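Long-range contact in superoxide dismutase (Chaetomium thermophilum, PDB 4BR6), which probably protects the cell from oxygen radicals by converting superoxide into hydrogen peroxide and molecular oxygen at a manganese centre: residues H71-L76 with S124-L129. Sequence-based numbering, arbitrary orientation.
Sequences HLNHTL and SGWAWL. With MN3 (manganese (III) ion), chain I.
The rim of the Trp126 six-membered ring points into the face of the His74 imidazole, a T-shaped pair with planes at 89° and centroids 5.2 Å apart. Trp126 CZ2 stands over the middle of the imidazole, 3.8 Å from His74 CE1. One face of the same indole receives Asn73: Asn73 CB lies 4.0 Å from the centroid of the six-membered ring of Trp126, a CH-pi contact offset toward the rim. Trp128 CZ2 approaches a face of Trp126 near its rim, and the Asn73 amide lies beside both indoles. Trp128 itself is met obliquely, with Asn73 OD1 3.5 Å from Trp128 CZ2 and Leu76 CD1 3.9 Å from Trp128 CZ3.

Residues two apart on a strand point the same way, and thus Trp126 and Trp128 both project toward helix 61-79, where Asn73 and Leu76, about one turn apart, face them. Indoles are long enough to reach across much of the 11.3 Å between the axes of the two short segments. Asparagine offers a methylene to one ring and a polar end for Gln146, whose OE1 is hydrogen-bonded by both Asn73 ND2 and Trp126 NE1; the shared acceptor should fix the rotation of amide and indole. Leu76 supplies a branched apolar tip for Trp128.

The CB of His74 leads away from the strand, but with CG anti to the carbonyl carbon (chi1 -66°) the imidazole lies across the end of Trp126. Its NE2 binds manganese at 2.4 Å, while ND1 is hydrogen-bonded to Gly70 O, which, with the metal bond, should hold the ring's orientation. His26, Asp160, His164 and a water are the other ligands. Helical hairpin and C-terminal sheet thus meet in the aromatic-lined metal site typical of iron/manganese superoxide dismutases.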
loop_
_atom_site.group_PDB
_atom_site.type_symbol
_atom_site.label_atom_id
_atom_site.label_comp_id
_atom_site.label_asym_id
_atom_site.label_seq_id
_atom_site.Cartn_x
_atom_site.Cartn_y
_atom_site.Cartn_z
ATOM N N HIS B 71 7.761 18.040 1.542
ATOM C CA HIS B 71 7.921 19.462 1.281
ATOM C C HIS B 71 6.554 20.169 1.226
ATOM O O HIS B 71 6.324 21.134 1.957
ATOM C CB HIS B 71 8.681 19.671 -0.031
ATOM C CG HIS B 71 8.965 21.109 -0.336
ATOM N ND1 HIS B 71 9.417 22.000 0.614
ATOM C CD2 HIS B 71 8.854 21.810 -1.488
ATOM C CE1 HIS B 71 9.575 23.187 0.061
ATOM N NE2 HIS B 71 9.243 23.099 -1.214
ATOM N N LEU B 72 5.651 19.686 0.368
ATOM C CA LEU B 72 4.323 20.304 0.207
ATOM C C LEU B 72 3.510 20.306 1.495
ATOM O O LEU B 72 2.866 21.300 1.841
ATOM C CB LEU B 72 3.494 19.584 -0.872
ATOM C CG LEU B 72 1.991 19.934 -0.952
ATOM C CD1 LEU B 72 1.730 21.417 -1.244
ATOM C CD2 LEU B 72 1.275 19.071 -1.982
ATOM N N ASN B 73 3.503 19.165 2.167
ATOM C CA ASN B 73 2.647 18.962 3.321
ATOM C C ASN B 73 3.067 19.812 4.472
ATOM O O ASN B 73 2.232 20.425 5.126
ATOM C CB ASN B 73 2.663 17.506 3.769
ATOM C CG ASN B 73 1.995 16.592 2.788
ATOM O OD1 ASN B 73 1.193 17.016 1.959
ATOM N ND2 ASN B 73 2.304 15.319 2.892
ATOM N N HIS B 74 4.363 19.843 4.737
ATOM C CA HIS B 74 4.863 20.682 5.814
ATOM C C HIS B 74 4.751 22.156 5.475
ATOM O O HIS B 74 4.483 22.970 6.360
ATOM C CB HIS B 74 6.294 20.322 6.154
ATOM C CG HIS B 74 6.427 18.952 6.727
ATOM N ND1 HIS B 74 6.465 17.826 5.940
ATOM C CD2 HIS B 74 6.475 18.525 8.005
ATOM C CE1 HIS B 74 6.570 16.759 6.712
ATOM N NE2 HIS B 74 6.584 17.156 7.969
ATOM N N THR B 75 4.961 22.501 4.210
ATOM C CA THR B 75 4.797 23.887 3.788
ATOM C C THR B 75 3.413 24.383 4.148
ATOM O O THR B 75 3.272 25.420 4.797
ATOM C CB THR B 75 5.029 24.074 2.288
ATOM O OG1 THR B 75 6.430 23.930 2.025
ATOM C CG2 THR B 75 4.579 25.468 1.845
ATOM N N LEU B 76 2.388 23.654 3.720
ATOM C CA LEU B 76 1.018 24.015 4.065
ATOM C C LEU B 76 0.755 23.966 5.573
ATOM O O LEU B 76 0.029 24.800 6.094
ATOM C CB LEU B 76 0.023 23.096 3.365
ATOM C CG LEU B 76 -0.016 23.160 1.843
ATOM C CD1 LEU B 76 -1.031 22.140 1.350
ATOM C CD2 LEU B 76 -0.364 24.534 1.342
ATOM N N SER B 124 2.272 6.213 10.125
ATOM C CA SER B 124 2.505 7.642 9.963
ATOM C C SER B 124 1.535 8.208 8.949
ATOM O O SER B 124 1.264 7.575 7.948
ATOM C CB SER B 124 3.909 7.901 9.446
ATOM O OG SER B 124 4.883 7.331 10.301
ATOM N N GLY B 125 1.035 9.414 9.164
ATOM C CA GLY B 125 0.112 9.968 8.202
ATOM C C GLY B 125 -0.382 11.351 8.561
ATOM O O GLY B 125 0.073 11.954 9.529
ATOM N N TRP B 126 -1.323 11.839 7.761
ATOM C CA TRP B 126 -1.820 13.187 7.863
ATOM C C TRP B 126 -3.320 13.115 7.738
ATOM O O TRP B 126 -3.829 12.287 6.988
ATOM C CB TRP B 126 -1.327 14.013 6.677
ATOM C CG TRP B 126 0.103 14.426 6.725
ATOM C CD1 TRP B 126 1.183 13.684 6.367
ATOM C CD2 TRP B 126 0.611 15.698 7.139
ATOM N NE1 TRP B 126 2.337 14.409 6.542
ATOM C CE2 TRP B 126 2.012 15.647 7.018
ATOM C CE3 TRP B 126 0.019 16.871 7.599
ATOM C CZ2 TRP B 126 2.821 16.723 7.336
ATOM C CZ3 TRP B 126 0.828 17.934 7.917
ATOM C CH2 TRP B 126 2.212 17.854 7.782
ATOM N N ALA B 127 -4.027 14.001 8.431
ATOM C CA ALA B 127 -5.443 14.237 8.127
ATOM C C ALA B 127 -5.605 15.656 7.585
ATOM O O ALA B 127 -4.907 16.585 8.015
ATOM C CB ALA B 127 -6.337 14.015 9.352
ATOM N N TRP B 128 -6.532 15.800 6.637
ATOM C CA TRP B 128 -6.785 17.058 5.959
ATOM C C TRP B 128 -8.267 17.329 5.888
ATOM O O TRP B 128 -9.055 16.411 5.689
ATOM C CB TRP B 128 -6.271 17.007 4.529
ATOM C CG TRP B 128 -4.789 16.801 4.426
ATOM C CD1 TRP B 128 -4.118 15.622 4.444
ATOM C CD2 TRP B 128 -3.800 17.826 4.298
ATOM N NE1 TRP B 128 -2.766 15.842 4.329
ATOM C CE2 TRP B 128 -2.547 17.188 4.242
ATOM C CE3 TRP B 128 -3.853 19.219 4.228
ATOM C CZ2 TRP B 128 -1.363 17.894 4.119
ATOM C CZ3 TRP B 128 -2.674 19.920 4.103
ATOM C CH2 TRP B 128 -1.448 19.258 4.051
ATOM N N LEU B 129 -8.634 18.596 6.065
ATOM C CA LEU B 129 -9.876 19.121 5.534
ATOM C C LEU B 129 -9.585 19.458 4.072
ATOM O O LEU B 129 -8.662 20.221 3.782
ATOM C CB LEU B 129 -10.284 20.393 6.278
ATOM C CG LEU B 129 -11.443 21.204 5.688
ATOM C CD1 LEU B 129 -12.715 20.370 5.618
ATOM C CD2 LEU B 129 -11.659 22.462 6.510
HETATM MN MN MN3 I . 5.933 16.010 9.970
HETATM O O HOH W 1 6.078 13.871 8.645
#